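Local coordinates for protein demethylmenaquinone Methyltransferase (Thermus thermophilus, PDB 1J3L) that is of unsettled function but belongs to the RraA-like family and assembles from three copies of its chain, at residues Asp97-Glu100 / Leu101-Pro105; Arg79-Glu83 / Lys84-Gly88; Thr6-Ser9 / Asp10-Glu14. All coordinates share one frame; numbering follows the deposited sequence.

Contact 1: Asp97-Glu100 / Leu101-Pro105; sequences DTEE and LREVP
Asp97 O is gripped twice: the N-H of Leu101 reaches it at 3.0 Å along a fairly straight bond (157° at the hydrogen), and Glu100 N adds a weak bond. One residue on, Arg102 N binds Thr98 O at 3.1 Å, and these i to i+4 bonds make up the short helix 98-101. The third bond is of another kind. Glu103 N lies 3.2 Å from Glu100 O but stands above the carbonyl plane rather than on a lone pair, as the chain tightens into the type I turn that runs from Leu101 to Val104. Val104 CG2 also touches Glu100 O, at 3.5 Å; with CG1 turned opposite the backbone N (chi1 -175°), CG2 is left beside that N, facing the oxygen. Leu101 packs back on the helix start, with CG 3.6 Å from Asp97 O. Glu103, extended beyond CG, runs alongside Glu99 O and brings OE2 to 4.2 Å from Glu99 OE2. The two like charges probably disfavour each other, although Glu99 OE1 has a salt bridge to Arg30 of the second subunit. That subunit also receives the start of the helix, where Asp148 of the second subunit accepts a bond from Thr98 N. Within the chain, Asp97 OD2 binds Gly75 N, at the start of helix 75-83. Leu101 and Val104 lie on Ala78 of that helix, and Glu100 pairs with its Arg79, so the turn rests on helix 75-83 just before strand 107-110.

Contact 2: Arg79-Glu83 / Lys84-Gly88; sequences RRAWE and KGWAG
The arms of Arg80 and Lys84 cross at a slant, Arg80 NH2 lying 3.5 Å from Lys84 CE. The first torsion of Lys84 (chi1 -81°) keeps CG beside its backbone N and close to Arg80 O; a bend at the next bond then redirects CD, before the chain straightens and carries NZ away from the helix. Its amine sits 4.3 Å from Arg80 NH2, a closeness of like charges that nearby acids probably offset: NZ pairs with Glu54, and NE of Arg80 with Glu52. Glu83 meets the Arg80 guanidinium edge-on in a salt bridge whose modelled length is too short to be taken literally. The backbone closes helix 75-83 with a Schellman motif. Trp86 N reaches back to Ala81 O at 2.9 Å, and Gly85 N to Trp82 O at 3.0 Å, the latter from above the carbonyl plane. Gly85 provides the positive phi (88°) of the reversal. Lys84 N adds a bond to Arg80 O at 2.9 Å. After the turn the indole of Trp86 turns back against the last turn of the helix, its CG held beside the backbone N (chi1 -68°). Ala81 O then lies in the plane of the ring, at its edge, 3.0 Å from Trp86 CD1, while Ala81 CB touches the same carbon at 4.0 Å. Beyond, the indole rests on Gln58 and Leu60 of strand 58-63.

Contact 3: Thr6-Ser9 / Asp10-Glu14; sequences TDLS and DLYPE
Thr6 O receives Asp10 N at 3.1 Å, the donor lying nearly along the C=O axis. Asp7 O takes Leu11 N at 3.1 Å in the carbonyl plane, with a straight N-H (165°), and a weak second bond from Asp10 N. One water, donating a hydrogen to Asp7 OD1 and another to Asp10 OD2, each at 2.6 Å, bridges two carboxylates that would otherwise probably repel. Leu8 O accepts Tyr12 N at 2.8 Å from above its carbonyl plane, and lies at the edge of the tyrosine ring, in its plane. The Leu8 side chain crosses that of Leu11 at a slant, CD2 to CD1 3.8 Å, and lies side by side with Tyr12, CD2 to CE1 4.0 Å. Ser9, its OG turned opposite the backbone N (chi1 -178°), shares a second water with Asp10 OD1, which also forms a salt bridge to Arg96 of the third subunit. Tyr12 OH is bonded to Ser158 N and to the C-terminal carboxylate of Gly164. The i to i+4 bonds form the last turn of helix 5-11; its leucine-tyrosine face on Leu151 and Leu153 of strand 149-153, and its polar face of Thr6, Ser9 and Asp10 toward the third subunit, are those of an amphipathic helix at a subunit interface.

Contacts 1 and 2 are neighbours, with centres 13 Å apart, and they touch directly: Glu100 OE1 and Arg79 NH1 form a salt bridge of 2.8 Å, while Pro105 CG packs on Trp82 NE1 at 3.2 Å. Contact 3 is remote from both within the chain. Its centre is about 31 Å from that of contact 1 and about 28 Å from that of contact 2, and its nearest atoms are about 19 Å and 14 Å away. Assembly brings the two ends together, since Asp97 of contact 1 packs on Thr6 of the second subunit. The side chain of Tyr12 in contact 3 is about 9 Å from a bound magnesium ion, too far to be a ligand.

Contact 1: Asp97-Glu100 / Leu101-Pro105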
ATOM      1  N   ASP A  97      14.524 -10.431  -0.915  1.00 27.49           N
ATOM      2  CA  ASP A  97      15.742  -9.891  -1.546  1.00 20.82           C
ATOM      3  C   ASP A  97      15.336  -8.753  -2.470  1.00 20.93           C
ATOM      4  O   ASP A  97      15.875  -8.598  -3.562  1.00 26.85           O
ATOM      5  CB  ASP A  97      16.499 -10.929  -2.386  1.00 19.17           C
ATOM      6  CG  ASP A  97      16.824 -12.197  -1.619  1.00 18.39           C
ATOM      7  OD1 ASP A  97      16.934 -12.165  -0.374  1.00 23.11           O
ATOM      8  OD2 ASP A  97      16.986 -13.235  -2.287  1.00 25.59           O
ATOM      9  N   THR A  98      14.379  -7.958  -2.027  1.00 19.62           N
ATOM     10  CA  THR A  98      13.903  -6.841  -2.819  1.00 18.03           C
ATOM     11  C   THR A  98      15.015  -6.039  -3.506  1.00 22.11           C
ATOM     12  O   THR A  98      14.870  -5.669  -4.668  1.00 20.25           O
ATOM     13  CB  THR A  98      13.037  -5.902  -1.966  1.00 14.62           C
ATOM     14  OG1 THR A  98      13.686  -5.658  -0.720  1.00 38.87           O
ATOM     15  CG2 THR A  98      11.694  -6.535  -1.685  1.00 27.48           C
ATOM     16  N   GLU A  99      16.118  -5.765  -2.812  1.00 19.54           N
ATOM     17  CA  GLU A  99      17.195  -5.009  -3.446  1.00 19.08           C
ATOM     18  C   GLU A  99      17.702  -5.744  -4.694  1.00 21.02           C
ATOM     19  O   GLU A  99      18.007  -5.124  -5.707  1.00 18.86           O
ATOM     20  CB  GLU A  99      18.373  -4.763  -2.488  1.00 23.00           C
ATOM     21  CG  GLU A  99      19.365  -3.714  -3.045  1.00 28.71           C
ATOM     22  CD  GLU A  99      20.656  -3.588  -2.250  1.00 39.35           C
ATOM     23  OE1 GLU A  99      20.606  -3.585  -0.998  1.00 37.00           O
ATOM     24  OE2 GLU A  99      21.727  -3.473  -2.889  1.00 37.89           O
ATOM     25  N   GLU A 100      17.789  -7.069  -4.622  1.00 19.11           N
ATOM     26  CA  GLU A 100      18.236  -7.846  -5.776  1.00 24.67           C
ATOM     27  C   GLU A 100      17.166  -7.976  -6.877  1.00 23.86           C
ATOM     28  O   GLU A 100      17.488  -7.950  -8.067  1.00 23.55           O
ATOM     29  CB  GLU A 100      18.694  -9.242  -5.332  1.00 21.29           C
ATOM     30  CG  GLU A 100      20.007  -9.259  -4.557  1.00 21.71           C
ATOM     31  CD  GLU A 100      20.290 -10.623  -3.945  1.00 35.03           C
ATOM     32  OE1 GLU A 100      20.061 -11.641  -4.634  1.00 26.77           O
ATOM     33  OE2 GLU A 100      20.746 -10.680  -2.783  1.00 38.05           O
ATOM     34  N   LEU A 101      15.903  -8.102  -6.488  1.00 17.13           N
ATOM     35  CA  LEU A 101      14.833  -8.242  -7.469  1.00 21.55           C
ATOM     36  C   LEU A 101      14.765  -7.029  -8.395  1.00 27.40           C
ATOM     37  O   LEU A 101      14.572  -7.173  -9.607  1.00 20.13           O
ATOM     38  CB  LEU A 101      13.478  -8.430  -6.764  1.00 11.04           C
ATOM     39  CG  LEU A 101      13.317  -9.637  -5.823  1.00 20.10           C
ATOM     40  CD1 LEU A 101      11.896  -9.656  -5.290  1.00 19.82           C
ATOM     41  CD2 LEU A 101      13.627 -10.960  -6.544  1.00  3.78           C
ATOM     42  N   ARG A 102      14.938  -5.844  -7.806  1.00 22.83           N
ATOM     43  CA  ARG A 102      14.877  -4.570  -8.524  1.00 21.66           C
ATOM     44  C   ARG A 102      15.876  -4.468  -9.674  1.00 21.32           C
ATOM     45  O   ARG A 102      15.647  -3.753 -10.645  1.00 16.64           O
ATOM     46  CB  ARG A 102      15.131  -3.417  -7.552  1.00 21.28           C
ATOM     47  CG  ARG A 102      14.915  -2.043  -8.147  1.00 29.01           C
ATOM     48  CD  ARG A 102      13.423  -1.710  -8.215  1.00 37.83           C
ATOM     49  NE  ARG A 102      13.173  -0.433  -8.876  1.00 39.21           N
ATOM     50  CZ  ARG A 102      13.406  -0.205 -10.165  1.00 54.59           C
ATOM     51  NH1 ARG A 102      13.891  -1.174 -10.936  1.00 51.11           N
ATOM     52  NH2 ARG A 102      13.164   0.993 -10.684  1.00 40.77           N
ATOM     53  N   GLU A 103      16.978  -5.193  -9.550  1.00 10.25           N
ATOM     54  CA  GLU A 103      18.039  -5.180 -10.546  1.00 30.52           C
ATOM     55  C   GLU A 103      17.902  -6.171 -11.701  1.00 26.66           C
ATOM     56  O   GLU A 103      18.735  -6.170 -12.602  1.00 14.63           O
ATOM     57  CB  GLU A 103      19.383  -5.396  -9.838  1.00 21.58           C
ATOM     58  CG  GLU A 103      19.798  -4.187  -9.029  1.00 23.93           C
ATOM     59  CD  GLU A 103      21.017  -4.433  -8.171  1.00 27.07           C
ATOM     60  OE1 GLU A 103      22.013  -4.991  -8.679  1.00 31.26           O
ATOM     61  OE2 GLU A 103      20.975  -4.052  -6.986  1.00 32.09           O
ATOM     62  N   VAL A 104      16.872  -7.014 -11.666  1.00 22.75           N
ATOM     63  CA  VAL A 104      16.653  -8.005 -12.722  1.00 23.87           C
ATOM     64  C   VAL A 104      15.661  -7.419 -13.720  1.00 25.05           C
ATOM     65  O   VAL A 104      14.564  -7.004 -13.343  1.00 18.09           O
ATOM     66  CB  VAL A 104      16.090  -9.325 -12.143  1.00 23.42           C
ATOM     67  CG1 VAL A 104      15.990 -10.384 -13.241  1.00 20.96           C
ATOM     68  CG2 VAL A 104      16.976  -9.811 -11.002  1.00 17.36           C
ATOM     69  N   PRO A 105      16.035  -7.375 -15.010  1.00 29.87           N
ATOM     70  CA  PRO A 105      15.151  -6.816 -16.040  1.00 30.00           C
ATOM     71  C   PRO A 105      13.977  -7.676 -16.477  1.00 25.82           C
ATOM     72  O   PRO A 105      13.880  -8.067 -17.634  1.00 28.64           O
ATOM     73  CB  PRO A 105      16.114  -6.491 -17.189  1.00 23.33           C
ATOM     74  CG  PRO A 105      17.156  -7.566 -17.063  1.00 35.24           C
ATOM     75  CD  PRO A 105      17.369  -7.692 -15.560  1.00 32.17           C
TER

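Contact 2: Arg79-Glu83 / Lys84-Gly88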
ATOM      1  N   ARG A  79      16.731 -14.065 -11.030  1.00 22.82           N
ATOM      2  CA  ARG A  79      17.782 -14.104 -12.030  1.00 20.68           C
ATOM      3  C   ARG A  79      17.621 -15.329 -12.916  1.00 14.70           C
ATOM      4  O   ARG A  79      17.842 -15.253 -14.104  1.00 15.72           O
ATOM      5  CB  ARG A  79      19.158 -14.127 -11.357  1.00 22.42           C
ATOM      6  CG  ARG A  79      19.504 -12.847 -10.599  1.00 31.32           C
ATOM      7  CD  ARG A  79      20.944 -12.847 -10.018  1.00 34.25           C
ATOM      8  NE  ARG A  79      21.132 -13.684  -8.824  1.00 25.84           N
ATOM      9  CZ  ARG A  79      20.899 -13.294  -7.573  1.00 30.96           C
ATOM     10  NH1 ARG A  79      20.470 -12.066  -7.350  1.00 44.21           N
ATOM     11  NH2 ARG A  79      21.060 -14.137  -6.554  1.00 50.03           N
ATOM     12  N   ARG A  80      17.232 -16.460 -12.337  1.00 15.60           N
ATOM     13  CA  ARG A  80      17.053 -17.665 -13.133  1.00 26.10           C
ATOM     14  C   ARG A  80      15.930 -17.453 -14.160  1.00 34.24           C
ATOM     15  O   ARG A  80      16.103 -17.741 -15.345  1.00 28.35           O
ATOM     16  CB  ARG A  80      16.747 -18.868 -12.233  1.00 30.68           C
ATOM     17  CG  ARG A  80      17.053 -20.194 -12.893  1.00 46.14           C
ATOM     18  CD  ARG A  80      18.491 -20.245 -13.412  1.00 34.20           C
ATOM     19  NE  ARG A  80      18.632 -21.322 -14.385  1.00 35.48           N
ATOM     20  CZ  ARG A  80      19.456 -21.292 -15.426  1.00 36.55           C
ATOM     21  NH1 ARG A  80      20.229 -20.237 -15.638  1.00 24.77           N
ATOM     22  NH2 ARG A  80      19.481 -22.308 -16.276  1.00 43.56           N
ATOM     23  N   ALA A  81      14.797 -16.923 -13.700  1.00 23.28           N
ATOM     24  CA  ALA A  81      13.646 -16.662 -14.564  1.00 26.10           C
ATOM     25  C   ALA A  81      14.055 -15.803 -15.741  1.00 22.36           C
ATOM     26  O   ALA A  81      13.625 -16.032 -16.880  1.00 21.11           O
ATOM     27  CB  ALA A  81      12.534 -15.968 -13.774  1.00 23.25           C
ATOM     28  N   TRP A  82      14.897 -14.816 -15.461  1.00 22.20           N
ATOM     29  CA  TRP A  82      15.382 -13.919 -16.494  1.00 21.35           C
ATOM     30  C   TRP A  82      16.288 -14.629 -17.493  1.00 24.17           C
ATOM     31  O   TRP A  82      16.156 -14.426 -18.700  1.00 30.29           O
ATOM     32  CB  TRP A  82      16.133 -12.752 -15.868  1.00 22.66           C
ATOM     33  CG  TRP A  82      16.752 -11.840 -16.867  1.00 27.65           C
ATOM     34  CD1 TRP A  82      16.111 -11.149 -17.851  1.00 28.56           C
ATOM     35  CD2 TRP A  82      18.135 -11.484 -16.960  1.00 29.67           C
ATOM     36  NE1 TRP A  82      17.005 -10.379 -18.548  1.00 30.71           N
ATOM     37  CE2 TRP A  82      18.254 -10.563 -18.022  1.00 26.30           C
ATOM     38  CE3 TRP A  82      19.284 -11.849 -16.243  1.00 42.59           C
ATOM     39  CZ2 TRP A  82      19.476  -9.999 -18.389  1.00 37.00           C
ATOM     40  CZ3 TRP A  82      20.506 -11.287 -16.609  1.00 52.96           C
ATOM     41  CH2 TRP A  82      20.589 -10.370 -17.672  1.00 47.36           C
ATOM     42  N   GLU A  83      17.216 -15.448 -16.995  1.00 28.81           N
ATOM     43  CA  GLU A  83      18.135 -16.184 -17.868  1.00 28.96           C
ATOM     44  C   GLU A  83      17.348 -17.145 -18.764  1.00 23.72           C
ATOM     45  O   GLU A  83      17.761 -17.444 -19.874  1.00 21.95           O
ATOM     46  CB  GLU A  83      19.168 -16.982 -17.047  1.00 26.89           C
ATOM     47  CG  GLU A  83      19.999 -16.141 -16.071  1.00 32.91           C
ATOM     48  CD  GLU A  83      20.984 -16.961 -15.236  1.00 37.47           C
ATOM     49  OE1 GLU A  83      20.591 -18.012 -14.682  1.00 31.23           O
ATOM     50  OE2 GLU A  83      22.156 -16.541 -15.119  1.00 46.01           O
ATOM     51  N   LYS A  84      16.216 -17.630 -18.269  1.00 25.49           N
ATOM     52  CA  LYS A  84      15.383 -18.553 -19.028  1.00 21.76           C
ATOM     53  C   LYS A  84      14.398 -17.836 -19.956  1.00 29.87           C
ATOM     54  O   LYS A  84      13.583 -18.474 -20.622  1.00 25.61           O
ATOM     55  CB  LYS A  84      14.631 -19.483 -18.075  1.00 34.73           C
ATOM     56  CG  LYS A  84      15.463 -20.661 -17.585  1.00 37.64           C
ATOM     57  CD  LYS A  84      15.821 -21.566 -18.749  1.00 39.19           C
ATOM     58  CE  LYS A  84      16.693 -22.721 -18.326  1.00 41.43           C
ATOM     59  NZ  LYS A  84      16.923 -23.617 -19.481  1.00 40.14           N
ATOM     60  N   GLY A  85      14.467 -16.506 -19.976  1.00 23.45           N
ATOM     61  CA  GLY A  85      13.619 -15.719 -20.860  1.00 27.27           C
ATOM     62  C   GLY A  85      12.237 -15.290 -20.399  1.00 25.71           C
ATOM     63  O   GLY A  85      11.498 -14.655 -21.150  1.00 27.89           O
ATOM     64  N   TRP A  86      11.869 -15.637 -19.176  1.00 18.60           N
ATOM     65  CA  TRP A  86      10.562 -15.251 -18.683  1.00 23.07           C
ATOM     66  C   TRP A  86      10.362 -13.748 -18.818  1.00 22.83           C
ATOM     67  O   TRP A  86      11.280 -12.960 -18.576  1.00 29.98           O
ATOM     68  CB  TRP A  86      10.398 -15.684 -17.218  1.00 23.06           C
ATOM     69  CG  TRP A  86      10.343 -17.152 -17.081  1.00 14.92           C
ATOM     70  CD1 TRP A  86      11.398 -18.012 -17.077  1.00 23.85           C
ATOM     71  CD2 TRP A  86       9.163 -17.963 -17.079  1.00 16.56           C
ATOM     72  NE1 TRP A  86      10.953 -19.310 -17.080  1.00 14.78           N
ATOM     73  CE2 TRP A  86       9.588 -19.309 -17.076  1.00 14.54           C
ATOM     74  CE3 TRP A  86       7.791 -17.680 -17.072  1.00 20.02           C
ATOM     75  CZ2 TRP A  86       8.687 -20.374 -17.085  1.00 11.66           C
ATOM     76  CZ3 TRP A  86       6.896 -18.739 -17.080  1.00 13.51           C
ATOM     77  CH2 TRP A  86       7.353 -20.075 -17.081  1.00 19.83           C
ATOM     78  N   ALA A  87       9.160 -13.353 -19.217  1.00 21.23           N
ATOM     79  CA  ALA A  87       8.839 -11.938 -19.365  1.00 22.09           C
ATOM     80  C   ALA A  87       8.505 -11.355 -17.997  1.00 18.68           C
ATOM     81  O   ALA A  87       8.738 -10.173 -17.738  1.00 20.89           O
ATOM     82  CB  ALA A  87       7.658 -11.759 -20.306  1.00 23.89           C
ATOM     83  N   GLY A  88       7.967 -12.195 -17.121  1.00 18.38           N
ATOM     84  CA  GLY A  88       7.612 -11.738 -15.792  1.00 22.21           C
ATOM     85  C   GLY A  88       7.009 -12.807 -14.897  1.00 17.99           C
ATOM     86  O   GLY A  88       6.641 -13.892 -15.345  1.00 18.31           O
TER

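Contact 3: Thr6-Ser9 / Asp10-Glu14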
ATOM      1  N   THR A   6      -5.427  -0.577 -19.864  1.00 31.55           N
ATOM      2  CA  THR A   6      -6.642   0.199 -20.014  1.00 33.07           C
ATOM      3  C   THR A   6      -7.216   0.126 -21.434  1.00 38.12           C
ATOM      4  O   THR A   6      -8.325  -0.362 -21.634  1.00 34.35           O
ATOM      5  CB  THR A   6      -6.394   1.670 -19.577  1.00 24.40           C
ATOM      6  OG1 THR A   6      -5.274   2.209 -20.286  1.00 25.63           O
ATOM      7  CG2 THR A   6      -6.105   1.729 -18.090  1.00 30.10           C
ATOM      8  N   ASP A   7      -6.464   0.594 -22.425  1.00 39.81           N
ATOM      9  CA  ASP A   7      -6.943   0.565 -23.810  1.00 40.45           C
ATOM     10  C   ASP A   7      -7.511  -0.792 -24.170  1.00 43.91           C
ATOM     11  O   ASP A   7      -8.657  -0.908 -24.603  1.00 54.69           O
ATOM     12  CB  ASP A   7      -5.820   0.880 -24.804  1.00 37.33           C
ATOM     13  CG  ASP A   7      -5.118   2.178 -24.496  1.00 40.80           C
ATOM     14  OD1 ASP A   7      -5.752   3.059 -23.887  1.00 31.00           O
ATOM     15  OD2 ASP A   7      -3.934   2.317 -24.874  1.00 42.15           O
ATOM     16  N   LEU A   8      -6.694  -1.820 -23.988  1.00 40.04           N
ATOM     17  CA  LEU A   8      -7.098  -3.173 -24.312  1.00 39.32           C
ATOM     18  C   LEU A   8      -8.296  -3.630 -23.503  1.00 37.34           C
ATOM     19  O   LEU A   8      -9.025  -4.530 -23.918  1.00 42.56           O
ATOM     20  CB  LEU A   8      -5.909  -4.124 -24.143  1.00 37.43           C
ATOM     21  CG  LEU A   8      -4.833  -3.852 -25.202  1.00 44.49           C
ATOM     22  CD1 LEU A   8      -3.657  -4.784 -25.016  1.00 41.47           C
ATOM     23  CD2 LEU A   8      -5.429  -4.035 -26.595  1.00 39.60           C
ATOM     24  N   SER A   9      -8.513  -3.014 -22.349  1.00 36.62           N
ATOM     25  CA  SER A   9      -9.670  -3.386 -21.545  1.00 38.96           C
ATOM     26  C   SER A   9     -10.918  -2.876 -22.260  1.00 39.95           C
ATOM     27  O   SER A   9     -11.963  -3.529 -22.241  1.00 44.39           O
ATOM     28  CB  SER A   9      -9.593  -2.777 -20.148  1.00 37.87           C
ATOM     29  OG  SER A   9     -10.707  -3.187 -19.374  1.00 43.83           O
ATOM     30  N   ASP A  10     -10.804  -1.709 -22.892  1.00 34.69           N
ATOM     31  CA  ASP A  10     -11.927  -1.126 -23.624  1.00 38.19           C
ATOM     32  C   ASP A  10     -12.241  -1.996 -24.846  1.00 35.44           C
ATOM     33  O   ASP A  10     -13.396  -2.356 -25.085  1.00 33.22           O
ATOM     34  CB  ASP A  10     -11.598   0.303 -24.079  1.00 30.87           C
ATOM     35  CG  ASP A  10     -11.164   1.201 -22.931  1.00 40.95           C
ATOM     36  OD1 ASP A  10     -11.608   0.971 -21.783  1.00 36.18           O
ATOM     37  OD2 ASP A  10     -10.387   2.148 -23.182  1.00 40.37           O
ATOM     38  N   LEU A  11     -11.199  -2.339 -25.602  1.00 38.47           N
ATOM     39  CA  LEU A  11     -11.337  -3.173 -26.796  1.00 44.78           C
ATOM     40  C   LEU A  11     -11.812  -4.590 -26.467  1.00 46.69           C
ATOM     41  O   LEU A  11     -12.492  -5.218 -27.276  1.00 56.11           O
ATOM     42  CB  LEU A  11     -10.005  -3.271 -27.553  1.00 39.04           C
ATOM     43  CG  LEU A  11      -9.230  -1.997 -27.916  1.00 47.85           C
ATOM     44  CD1 LEU A  11      -8.016  -2.377 -28.756  1.00 48.50           C
ATOM     45  CD2 LEU A  11     -10.118  -1.033 -28.682  1.00 59.92           C
ATOM     46  N   TYR A  12     -11.455  -5.092 -25.285  1.00 49.64           N
ATOM     47  CA  TYR A  12     -11.851  -6.443 -24.877  1.00 38.59           C
ATOM     48  C   TYR A  12     -12.641  -6.481 -23.575  1.00 40.82           C
ATOM     49  O   TYR A  12     -12.082  -6.724 -22.506  1.00 45.15           O
ATOM     50  CB  TYR A  12     -10.622  -7.340 -24.721  1.00 30.88           C
ATOM     51  CG  TYR A  12      -9.833  -7.544 -25.987  1.00 38.42           C
ATOM     52  CD1 TYR A  12      -8.988  -6.549 -26.470  1.00 24.09           C
ATOM     53  CD2 TYR A  12      -9.923  -8.740 -26.700  1.00 40.81           C
ATOM     54  CE1 TYR A  12      -8.249  -6.731 -27.624  1.00 31.01           C
ATOM     55  CE2 TYR A  12      -9.187  -8.936 -27.861  1.00 46.40           C
ATOM     56  CZ  TYR A  12      -8.351  -7.926 -28.317  1.00 49.47           C
ATOM     57  OH  TYR A  12      -7.615  -8.103 -29.468  1.00 49.43           O
ATOM     58  N   PRO A  13     -13.957  -6.243 -23.646  1.00 43.38           N
ATOM     59  CA  PRO A  13     -14.785  -6.263 -22.436  1.00 37.69           C
ATOM     60  C   PRO A  13     -14.910  -7.640 -21.791  1.00 39.46           C
ATOM     61  O   PRO A  13     -15.373  -7.758 -20.658  1.00 37.85           O
ATOM     62  CB  PRO A  13     -16.128  -5.731 -22.932  1.00 35.65           C
ATOM     63  CG  PRO A  13     -15.724  -4.794 -24.040  1.00 45.54           C
ATOM     64  CD  PRO A  13     -14.679  -5.605 -24.763  1.00 48.90           C
ATOM     65  N   GLU A  14     -14.500  -8.683 -22.508  1.00 42.12           N
ATOM     66  CA  GLU A  14     -14.595 -10.039 -21.969  1.00 50.17           C
ATOM     67  C   GLU A  14     -13.361 -10.369 -21.133  1.00 48.93           C
ATOM     68  O   GLU A  14     -13.346 -11.348 -20.385  1.00 49.48           O
ATOM     69  CB  GLU A  14     -14.744 -11.073 -23.097  1.00 44.51           C
ATOM     70  CG  GLU A  14     -13.459 -11.371 -23.849  1.00 38.54           C
ATOM     71  CD  GLU A  14     -13.219 -10.443 -25.026  1.00 41.62           C
ATOM     72  OE1 GLU A  14     -13.525  -9.232 -24.923  1.00 37.14           O
ATOM     73  OE2 GLU A  14     -12.706 -10.935 -26.055  1.00 43.33           O
TER
HETATM   74  O   HOH W   1      -8.076   3.154 -22.703  1.00 39.36           O
HETATM   75  O   HOH W   2     -12.587  -1.151 -19.880  1.00 28.29           O